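Local coordinates for protein signal recognition particle receptor FtsY (Sulfolobus acidocaldarius, PDB 5L3S) that belongs to the SRP54-type GTPases of the P-loop family and, as FtsY, serves as the receptor that docks the signal recognition particle, at residues B[267-275]-B[282-290]; B[106-117]-B[240-249]. One frame throughout, in Å; residues are numbered along the deposited sequence.

Contact 1. Residues B[267-275]-B[282-290]; sequences KKPVVYMGV and LIPFSPDWF. With GNP (phosphoaminophosphonic acid-guanylate ester), chain R.
The methyl CE of Met-273 lies over one face of the Trp-289 indole, 3.7 Å from the centroid of its six-membered ring, a CH-pi contact between side chains that come from opposite directions. A bend about the last torsion of Met-273 (chi3 -61°) turns this methyl onto the indole, while SD faces the edge of the Phe-285 ring, 4.0 Å from CD1, as a Met-aromatic contact. Flexible and polarisable, methionine suits a place between two aromatic groups. Ile-283 closes the same side, its CD1 3.7 Å from Met-273 CE. Val-270 crosses Phe-285 at about a right angle and sets CB over a ring face, 4.1 Å from the centroid. Between the two strands, Leu-282 CD1 packs on Tyr-272 CB. Met-273 and Ile-283 form an antiparallel hydrogen-bonded pair: Met-273 N donates to Ile-283 O at 2.7 Å, and Ile-283 N donates back to Met-273 O. Gly-274 leaves room for the guanine: O6 of phosphoaminophosphonic acid-guanylate ester (chain R) lies 3.1 Å from Gly-274 C. Ser-286 OG accepts from Trp-289 N. This is a beta hairpin at the sheet edge of a P-loop GTPase domain, leading through Phe-285 and the N-cap Ser-286 into helix 287-295.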
# COMPACT_ATOMS: atom_id res chain seq x y z
N LYS B 267 -3.68 -13.34 -15.89
CA LYS B 267 -2.65 -13.54 -16.91
C LYS B 267 -1.86 -12.26 -17.17
O LYS B 267 -1.53 -11.96 -18.32
CB LYS B 267 -3.23 -14.09 -18.22
CG LYS B 267 -3.77 -15.51 -18.10
CD LYS B 267 -2.76 -16.37 -17.37
CE LYS B 267 -3.40 -17.58 -16.70
NZ LYS B 267 -2.47 -18.20 -15.72
N LYS B 268 -1.56 -11.51 -16.11
CA LYS B 268 -0.81 -10.26 -16.25
C LYS B 268 0.57 -10.43 -15.65
O LYS B 268 0.73 -11.02 -14.58
CB LYS B 268 -1.55 -9.10 -15.58
CG LYS B 268 -2.86 -8.73 -16.26
CD LYS B 268 -2.60 -8.14 -17.65
CE LYS B 268 -3.90 -7.69 -18.30
NZ LYS B 268 -3.74 -7.38 -19.75
N PRO B 269 1.60 -9.94 -16.35
CA PRO B 269 2.96 -10.10 -15.82
C PRO B 269 3.44 -8.90 -14.99
O PRO B 269 3.04 -7.76 -15.24
CB PRO B 269 3.80 -10.20 -17.09
CG PRO B 269 3.07 -9.31 -18.08
CD PRO B 269 1.59 -9.53 -17.77
N VAL B 270 4.29 -9.18 -14.01
CA VAL B 270 5.06 -8.15 -13.36
C VAL B 270 6.35 -8.04 -14.15
O VAL B 270 7.00 -9.06 -14.41
CB VAL B 270 5.40 -8.55 -11.91
CG1 VAL B 270 6.30 -7.50 -11.26
CG2 VAL B 270 4.12 -8.76 -11.09
N VAL B 271 6.73 -6.83 -14.55
CA VAL B 271 7.95 -6.67 -15.35
C VAL B 271 9.15 -6.15 -14.54
O VAL B 271 10.29 -6.49 -14.83
CB VAL B 271 7.73 -5.80 -16.62
CG1 VAL B 271 6.94 -6.56 -17.66
CG2 VAL B 271 7.03 -4.48 -16.24
N TYR B 272 8.89 -5.33 -13.53
CA TYR B 272 9.96 -4.85 -12.67
C TYR B 272 9.49 -4.76 -11.23
O TYR B 272 8.30 -4.74 -10.97
CB TYR B 272 10.43 -3.45 -13.10
CG TYR B 272 10.98 -3.40 -14.48
CD1 TYR B 272 12.28 -3.80 -14.74
CD2 TYR B 272 10.19 -2.98 -15.54
CE1 TYR B 272 12.80 -3.77 -16.02
CE2 TYR B 272 10.69 -2.96 -16.83
CZ TYR B 272 12.00 -3.35 -17.07
OH TYR B 272 12.51 -3.33 -18.34
N MET B 273 10.44 -4.71 -10.31
CA MET B 273 10.11 -4.43 -8.92
C MET B 273 10.94 -3.26 -8.38
O MET B 273 12.15 -3.20 -8.58
CB MET B 273 10.33 -5.67 -8.07
CG MET B 273 9.27 -6.75 -8.30
SD MET B 273 9.75 -8.21 -7.42
CE MET B 273 11.29 -8.50 -8.28
N GLY B 274 10.27 -2.36 -7.69
CA GLY B 274 10.93 -1.27 -6.99
C GLY B 274 11.41 -1.74 -5.63
O GLY B 274 10.68 -2.37 -4.89
N VAL B 275 12.67 -1.45 -5.32
CA VAL B 275 13.24 -1.92 -4.07
C VAL B 275 13.93 -0.79 -3.29
O VAL B 275 14.90 -1.02 -2.59
CB VAL B 275 14.25 -3.07 -4.33
CG1 VAL B 275 13.52 -4.31 -4.84
CG2 VAL B 275 15.30 -2.63 -5.33
N LEU B 282 15.52 -0.60 -8.94
CA LEU B 282 14.53 -1.22 -9.80
C LEU B 282 15.18 -2.50 -10.33
O LEU B 282 16.28 -2.46 -10.86
CB LEU B 282 14.20 -0.28 -10.97
CG LEU B 282 13.02 -0.66 -11.88
CD1 LEU B 282 11.70 -0.45 -11.19
CD2 LEU B 282 13.07 0.10 -13.20
N ILE B 283 14.51 -3.63 -10.18
CA ILE B 283 15.02 -4.88 -10.72
C ILE B 283 14.00 -5.56 -11.63
O ILE B 283 12.80 -5.40 -11.44
CB ILE B 283 15.47 -5.86 -9.61
CG1 ILE B 283 14.33 -6.11 -8.62
CG2 ILE B 283 16.70 -5.31 -8.87
CD1 ILE B 283 14.65 -7.22 -7.60
N PRO B 284 14.47 -6.31 -12.64
CA PRO B 284 13.49 -7.02 -13.46
C PRO B 284 12.88 -8.16 -12.65
O PRO B 284 13.51 -8.60 -11.68
CB PRO B 284 14.33 -7.59 -14.62
CG PRO B 284 15.73 -7.65 -14.09
CD PRO B 284 15.85 -6.47 -13.15
N PHE B 285 11.69 -8.60 -13.02
CA PHE B 285 11.01 -9.68 -12.31
C PHE B 285 11.42 -11.01 -12.91
O PHE B 285 11.42 -11.18 -14.13
CB PHE B 285 9.49 -9.53 -12.42
CG PHE B 285 8.71 -10.62 -11.71
CD1 PHE B 285 8.38 -10.50 -10.37
CD2 PHE B 285 8.32 -11.77 -12.39
CE1 PHE B 285 7.67 -11.50 -9.72
CE2 PHE B 285 7.61 -12.77 -11.75
CZ PHE B 285 7.28 -12.62 -10.41
N SER B 286 11.78 -11.95 -12.05
CA SER B 286 12.10 -13.30 -12.49
C SER B 286 11.34 -14.30 -11.63
O SER B 286 11.32 -14.17 -10.40
CB SER B 286 13.61 -13.54 -12.40
OG SER B 286 13.91 -14.57 -11.49
N PRO B 287 10.68 -15.28 -12.27
CA PRO B 287 9.95 -16.32 -11.54
C PRO B 287 10.80 -17.00 -10.46
O PRO B 287 10.35 -17.13 -9.32
CB PRO B 287 9.60 -17.32 -12.65
CG PRO B 287 9.48 -16.46 -13.87
CD PRO B 287 10.54 -15.41 -13.73
N ASP B 288 12.02 -17.38 -10.81
CA ASP B 288 12.93 -18.04 -9.88
C ASP B 288 13.19 -17.18 -8.64
O ASP B 288 13.22 -17.69 -7.52
CB ASP B 288 14.25 -18.36 -10.56
CG ASP B 288 14.14 -19.47 -11.58
OD1 ASP B 288 13.13 -20.22 -11.54
OD2 ASP B 288 15.06 -19.61 -12.41
N TRP B 289 13.39 -15.89 -8.87
CA TRP B 289 13.64 -14.94 -7.80
C TRP B 289 12.44 -14.85 -6.85
O TRP B 289 12.60 -14.83 -5.63
CB TRP B 289 13.96 -13.57 -8.40
CG TRP B 289 14.37 -12.53 -7.41
CD1 TRP B 289 15.64 -12.20 -7.05
CD2 TRP B 289 13.50 -11.68 -6.65
NE1 TRP B 289 15.62 -11.19 -6.12
CE2 TRP B 289 14.32 -10.85 -5.85
CE3 TRP B 289 12.11 -11.54 -6.56
CZ2 TRP B 289 13.80 -9.90 -4.98
CZ3 TRP B 289 11.60 -10.60 -5.69
CH2 TRP B 289 12.44 -9.78 -4.92
N PHE B 290 11.25 -14.82 -7.43
CA PHE B 290 10.00 -14.75 -6.67
C PHE B 290 9.79 -15.99 -5.80
O PHE B 290 9.41 -15.89 -4.63
CB PHE B 290 8.82 -14.59 -7.64
CG PHE B 290 7.47 -14.68 -6.98
CD1 PHE B 290 6.86 -13.55 -6.44
CD2 PHE B 290 6.80 -15.90 -6.89
CE1 PHE B 290 5.61 -13.64 -5.84
CE2 PHE B 290 5.56 -15.99 -6.29
CZ PHE B 290 4.96 -14.85 -5.77
PG GNP R . 0.51 10.02 -6.14
O1G GNP R . 0.95 10.71 -7.41
O2G GNP R . 0.10 11.01 -5.06
O3G GNP R . -0.67 9.08 -6.31
N3B GNP R . 1.74 9.17 -5.57
PB GNP R . 2.62 8.21 -6.54
O1B GNP R . 3.07 8.96 -7.71
O2B GNP R . 1.84 7.01 -6.87
O3A GNP R . 3.82 7.81 -5.70
PA GNP R . 5.13 8.56 -5.43
O1A GNP R . 6.09 8.36 -6.56
O2A GNP R . 4.87 9.97 -5.00
O5' GNP R . 5.80 7.77 -4.25
C5' GNP R . 5.23 7.73 -2.91
C4' GNP R . 6.33 7.42 -1.91
O4' GNP R . 6.78 6.02 -2.04
C3' GNP R . 7.58 8.26 -2.10
O3' GNP R . 8.15 8.52 -0.82
C2' GNP R . 8.51 7.34 -2.90
O2' GNP R . 9.88 7.65 -2.68
C1' GNP R . 8.18 6.02 -2.19
N9 GNP R . 8.54 4.84 -2.98
C8 GNP R . 8.23 4.57 -4.29
N7 GNP R . 8.69 3.40 -4.70
C5 GNP R . 9.34 2.89 -3.58
C6 GNP R . 10.03 1.67 -3.41
O6 GNP R . 10.21 0.80 -4.27
N1 GNP R . 10.55 1.54 -2.12
C2 GNP R . 10.39 2.48 -1.11
N2 GNP R . 10.94 2.22 0.08
N3 GNP R . 9.74 3.63 -1.27
C4 GNP R . 9.25 3.76 -2.52

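Contact 2. Residues B[106-117]-B[240-249]; sequences FFGVNGVGKTTT and VGYDAVILTK. With MG (magnesium ion), chain S; GNP (phosphoaminophosphonic acid-guanylate ester), chain R; GNP (phosphoaminophosphonic acid-guanylate ester), chain I.
The P-loop meets the guanine-binding end of strand 244-248 here, where Thr-248 and Lys-249 grip two successive carbonyls of the loop. Thr-248 OG1 donates to Val-112 O at 2.7 Å, nearly along the C=O axis; a chi1 of 61° puts this hydroxyl between its own backbone N and carbonyl carbon, leaving CG2 to face Thr-117 OG1. Lys-249, extended beyond CG, runs past the guanine of phosphoaminophosphonic acid-guanylate ester (GNP) of chain R, with CG 3.7 Å from its C5, and Lys-249 NZ reaches Gly-111 O at 2.9 Å, tilted 28° from the carbonyl plane. The same ammonium forms a salt bridge with Asp-222, while Lys-249 N donates to guanine O6. Thus one lysine ties base, loop and neighbouring strand together.

Deeper in, Thr-117 CG2 and Ile-246 CD1 meet tip to tip at 3.8 Å, joining helix 114-127 to the sheet. At the far end, Phe-107 CZ sits 3.7 Å from Tyr-242 CB, the two side chains crossing at about a right angle, with Val-240 CG1 alongside; the Phe-107 ring reaches from strand 102-107 to the loop that leads into strand 244-248.

Glycines give the loop its tight curve, and its amides converge on the phosphates: Gly-113 N and Lys-114 N both donate to O2B of GNP (chain R). Lys-114 NZ bends back to the same oxygen at 2.6 Å, and Thr-115 OG1 binds magnesium at 2.1 Å. Asn-110 ND2 instead reaches O3' of GNP (chain I). Strand, glycine-rich loop and helix, with lysine and threonine on phosphate and metal, form the Walker A motif of a P-loop GTPase.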
# COMPACT_ATOMS: atom_id res chain seq x y z
N PHE B 106 1.72 5.37 -17.10
CA PHE B 106 1.77 4.74 -15.78
C PHE B 106 0.53 5.20 -15.02
O PHE B 106 0.23 6.40 -15.01
CB PHE B 106 3.03 5.20 -15.02
CG PHE B 106 4.32 4.82 -15.69
CD1 PHE B 106 4.77 5.50 -16.82
CD2 PHE B 106 5.11 3.80 -15.19
CE1 PHE B 106 5.95 5.15 -17.44
CE2 PHE B 106 6.30 3.44 -15.80
CZ PHE B 106 6.73 4.11 -16.93
N PHE B 107 -0.21 4.26 -14.43
CA PHE B 107 -1.35 4.65 -13.59
C PHE B 107 -1.53 3.70 -12.41
O PHE B 107 -0.87 2.66 -12.32
CB PHE B 107 -2.65 4.78 -14.42
CG PHE B 107 -2.99 3.55 -15.26
CD1 PHE B 107 -3.65 2.46 -14.71
CD2 PHE B 107 -2.70 3.53 -16.63
CE1 PHE B 107 -3.98 1.34 -15.49
CE2 PHE B 107 -3.01 2.43 -17.41
CZ PHE B 107 -3.65 1.33 -16.84
N GLY B 108 -2.42 4.06 -11.50
CA GLY B 108 -2.65 3.20 -10.33
C GLY B 108 -3.23 4.06 -9.23
O GLY B 108 -3.40 5.28 -9.40
N VAL B 109 -3.53 3.46 -8.08
CA VAL B 109 -4.17 4.21 -7.01
C VAL B 109 -3.19 5.15 -6.31
O VAL B 109 -1.98 5.09 -6.52
CB VAL B 109 -4.88 3.28 -5.96
CG1 VAL B 109 -5.83 2.32 -6.66
CG2 VAL B 109 -3.87 2.50 -5.15
N ASN B 110 -3.73 6.04 -5.48
CA ASN B 110 -2.92 7.05 -4.83
C ASN B 110 -1.79 6.52 -3.97
O ASN B 110 -1.99 5.63 -3.15
CB ASN B 110 -3.82 7.93 -3.95
CG ASN B 110 -4.96 8.48 -4.72
OD1 ASN B 110 -5.97 7.79 -4.92
ND2 ASN B 110 -4.82 9.72 -5.19
N GLY B 111 -0.61 7.10 -4.16
CA GLY B 111 0.52 6.86 -3.28
C GLY B 111 1.33 5.58 -3.55
O GLY B 111 2.33 5.34 -2.87
N VAL B 112 0.92 4.77 -4.53
CA VAL B 112 1.61 3.48 -4.78
C VAL B 112 3.05 3.59 -5.30
O VAL B 112 3.86 2.67 -5.11
CB VAL B 112 0.84 2.54 -5.77
CG1 VAL B 112 -0.44 2.03 -5.12
CG2 VAL B 112 0.57 3.23 -7.14
N GLY B 113 3.36 4.69 -5.97
CA GLY B 113 4.72 4.91 -6.40
C GLY B 113 4.94 5.24 -7.87
O GLY B 113 6.05 5.07 -8.35
N LYS B 114 3.91 5.73 -8.56
CA LYS B 114 4.00 6.03 -9.99
C LYS B 114 5.12 6.99 -10.37
O LYS B 114 5.93 6.70 -11.26
CB LYS B 114 2.65 6.58 -10.49
CG LYS B 114 1.44 5.73 -10.10
CD LYS B 114 0.12 6.37 -10.51
CE LYS B 114 -0.29 7.53 -9.56
NZ LYS B 114 -0.41 7.06 -8.14
N THR B 115 5.13 8.16 -9.73
CA THR B 115 6.06 9.25 -10.04
C THR B 115 7.51 8.85 -9.82
O THR B 115 8.37 9.07 -10.67
CB THR B 115 5.68 10.51 -9.21
OG1 THR B 115 4.36 10.95 -9.60
CG2 THR B 115 6.69 11.62 -9.40
N THR B 116 7.78 8.21 -8.69
CA THR B 116 9.13 7.74 -8.40
C THR B 116 9.57 6.61 -9.36
O THR B 116 10.73 6.53 -9.77
CB THR B 116 9.23 7.28 -6.93
OG1 THR B 116 8.74 8.34 -6.08
CG2 THR B 116 10.68 6.97 -6.55
N THR B 117 8.63 5.73 -9.72
CA THR B 117 8.93 4.63 -10.63
C THR B 117 9.27 5.16 -12.03
O THR B 117 10.13 4.64 -12.72
CB THR B 117 7.75 3.62 -10.69
OG1 THR B 117 7.54 3.07 -9.38
CG2 THR B 117 8.06 2.47 -11.68
N VAL B 240 -10.07 -0.14 -17.85
CA VAL B 240 -9.03 0.60 -18.55
C VAL B 240 -8.21 -0.33 -19.46
O VAL B 240 -8.07 -0.07 -20.66
CB VAL B 240 -8.09 1.28 -17.53
CG1 VAL B 240 -7.02 2.10 -18.24
CG2 VAL B 240 -8.88 2.15 -16.55
N GLY B 241 -7.68 -1.41 -18.88
CA GLY B 241 -6.78 -2.31 -19.59
C GLY B 241 -5.33 -1.87 -19.46
O GLY B 241 -5.03 -0.67 -19.51
N TYR B 242 -4.43 -2.82 -19.25
CA TYR B 242 -3.00 -2.51 -19.17
C TYR B 242 -2.20 -3.72 -19.65
O TYR B 242 -2.75 -4.81 -19.82
CB TYR B 242 -2.58 -2.11 -17.75
CG TYR B 242 -3.00 -3.11 -16.68
CD1 TYR B 242 -4.24 -3.00 -16.05
CD2 TYR B 242 -2.16 -4.15 -16.30
CE1 TYR B 242 -4.64 -3.91 -15.08
CE2 TYR B 242 -2.55 -5.07 -15.32
CZ TYR B 242 -3.80 -4.93 -14.72
OH TYR B 242 -4.21 -5.83 -13.76
N ASP B 243 -0.90 -3.54 -19.85
CA ASP B 243 -0.05 -4.58 -20.43
C ASP B 243 0.78 -5.32 -19.39
O ASP B 243 1.05 -6.51 -19.53
CB ASP B 243 0.88 -3.98 -21.48
CG ASP B 243 0.12 -3.29 -22.60
OD1 ASP B 243 -0.61 -3.99 -23.33
OD2 ASP B 243 0.24 -2.05 -22.74
N ALA B 244 1.21 -4.59 -18.36
CA ALA B 244 2.08 -5.16 -17.33
C ALA B 244 2.00 -4.38 -16.01
O ALA B 244 1.40 -3.31 -15.94
CB ALA B 244 3.51 -5.22 -17.80
N VAL B 245 2.63 -4.93 -14.98
CA VAL B 245 2.59 -4.32 -13.66
C VAL B 245 4.02 -4.08 -13.19
O VAL B 245 4.92 -4.89 -13.47
CB VAL B 245 1.87 -5.27 -12.68
CG1 VAL B 245 2.11 -4.87 -11.23
CG2 VAL B 245 0.38 -5.32 -13.00
N ILE B 246 4.23 -2.98 -12.48
CA ILE B 246 5.43 -2.82 -11.67
C ILE B 246 5.00 -2.81 -10.19
O ILE B 246 4.09 -2.09 -9.81
CB ILE B 246 6.21 -1.53 -12.05
CG1 ILE B 246 6.84 -1.70 -13.45
CG2 ILE B 246 7.29 -1.22 -11.01
CD1 ILE B 246 7.51 -0.42 -14.01
N LEU B 247 5.65 -3.65 -9.38
CA LEU B 247 5.37 -3.74 -7.94
C LEU B 247 6.40 -2.92 -7.19
O LEU B 247 7.61 -3.11 -7.39
CB LEU B 247 5.50 -5.19 -7.47
CG LEU B 247 4.57 -6.24 -8.08
CD1 LEU B 247 4.75 -7.57 -7.34
CD2 LEU B 247 3.14 -5.75 -7.97
N THR B 248 5.95 -2.04 -6.29
CA THR B 248 6.86 -1.16 -5.56
C THR B 248 7.04 -1.56 -4.09
O THR B 248 6.27 -2.35 -3.55
CB THR B 248 6.33 0.28 -5.55
OG1 THR B 248 5.06 0.29 -4.89
CG2 THR B 248 6.17 0.82 -6.99
N LYS B 249 8.06 -0.98 -3.45
CA LYS B 249 8.25 -1.06 -2.01
C LYS B 249 8.51 -2.48 -1.54
O LYS B 249 8.18 -2.83 -0.41
CB LYS B 249 7.05 -0.45 -1.26
CG LYS B 249 6.75 0.99 -1.68
CD LYS B 249 5.47 1.53 -0.99
CE LYS B 249 4.96 2.80 -1.74
NZ LYS B 249 3.63 3.28 -1.23
MG MG S . 2.58 10.87 -8.43
PG GNP R . 0.51 10.02 -6.14
O1G GNP R . 0.95 10.71 -7.41
O2G GNP R . 0.10 11.01 -5.06
O3G GNP R . -0.67 9.08 -6.31
N3B GNP R . 1.74 9.17 -5.57
PB GNP R . 2.62 8.21 -6.54
O1B GNP R . 3.07 8.96 -7.71
O2B GNP R . 1.84 7.01 -6.87
O3A GNP R . 3.82 7.81 -5.70
PA GNP R . 5.13 8.56 -5.43
O1A GNP R . 6.09 8.36 -6.56
O2A GNP R . 4.87 9.97 -5.00
O5' GNP R . 5.80 7.77 -4.25
C5' GNP R . 5.23 7.73 -2.91
C4' GNP R . 6.33 7.42 -1.91
O4' GNP R . 6.78 6.02 -2.04
C3' GNP R . 7.58 8.26 -2.10
O3' GNP R . 8.15 8.52 -0.82
C2' GNP R . 8.51 7.34 -2.90
O2' GNP R . 9.88 7.65 -2.68
C1' GNP R . 8.18 6.02 -2.19
N9 GNP R . 8.54 4.84 -2.98
C8 GNP R . 8.23 4.57 -4.29
N7 GNP R . 8.69 3.40 -4.70
C5 GNP R . 9.34 2.89 -3.58
C6 GNP R . 10.03 1.67 -3.41
O6 GNP R . 10.21 0.80 -4.27
N1 GNP R . 10.55 1.54 -2.12
C2 GNP R . 10.39 2.48 -1.11
N2 GNP R . 10.94 2.22 0.08
N3 GNP R . 9.74 3.63 -1.27
C4 GNP R . 9.25 3.76 -2.52
PG GNP I . 5.44 10.31 1.38
O1G GNP I . 6.20 10.05 0.07
O2G GNP I . 5.87 11.58 2.05
O3G GNP I . 5.64 9.05 2.21
N3B GNP I . 3.87 10.35 1.00
PB GNP I . 2.69 10.74 2.09
O1B GNP I . 3.04 12.09 2.55
O2B GNP I . 2.57 9.66 3.08
O3A GNP I . 1.36 10.73 1.31
PA GNP I . 0.78 11.88 0.40
O1A GNP I . 1.77 12.35 -0.59
O2A GNP I . 0.17 12.91 1.27
O5' GNP I . -0.44 11.21 -0.32
C5' GNP I . -0.30 10.06 -1.16
C4' GNP I . -1.49 10.06 -2.11
O4' GNP I . -2.69 9.64 -1.42
C3' GNP I . -1.85 11.42 -2.70
O3' GNP I . -2.28 11.24 -4.03
C2' GNP I . -3.02 11.90 -1.84
O2' GNP I . -3.86 12.77 -2.58
C1' GNP I . -3.74 10.58 -1.61
N9 GNP I . -4.59 10.43 -0.42
C8 GNP I . -4.32 10.68 0.91
N7 GNP I . -5.32 10.36 1.71
C5 GNP I . -6.31 9.85 0.85
C6 GNP I . -7.62 9.35 1.07
O6 GNP I . -8.25 9.23 2.16
N1 GNP I . -8.24 8.95 -0.11
C2 GNP I . -7.68 9.02 -1.36
N2 GNP I . -8.40 8.62 -2.42
N3 GNP I . -6.47 9.50 -1.57
C4 GNP I . -5.85 9.89 -0.45
O HOH W 1 1.87 10.10 -10.22
O HOH W 2 3.73 11.65 -6.91
O HOH W 3 2.14 12.84 -8.98

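How the contacts relate
Contact 1 and contact 2 share the central sheet, where strands 270-274 and 244-248 are parallel neighbours; their centres lie 13 Å apart. The seam is direct: Gly-274 N is 2.8 Å from Leu-247 O, a probable hydrogen bond, and at the other end Lys-268 NZ stands 2.7 Å from Tyr-242 O, another. Both contacts meet GNP of chain R at its guanine O6, and contact 2 holds its phosphates as well. Segment 267-275 approaches O6 through Gly-274, segment 240-249 supplies an amide to it, and segment 106-117 wraps the phosphates. Along the chain they follow in series, contact 2 closing before contact 1 opens; strand 282-284 of the hairpin is the outermost strand on that side within the chain.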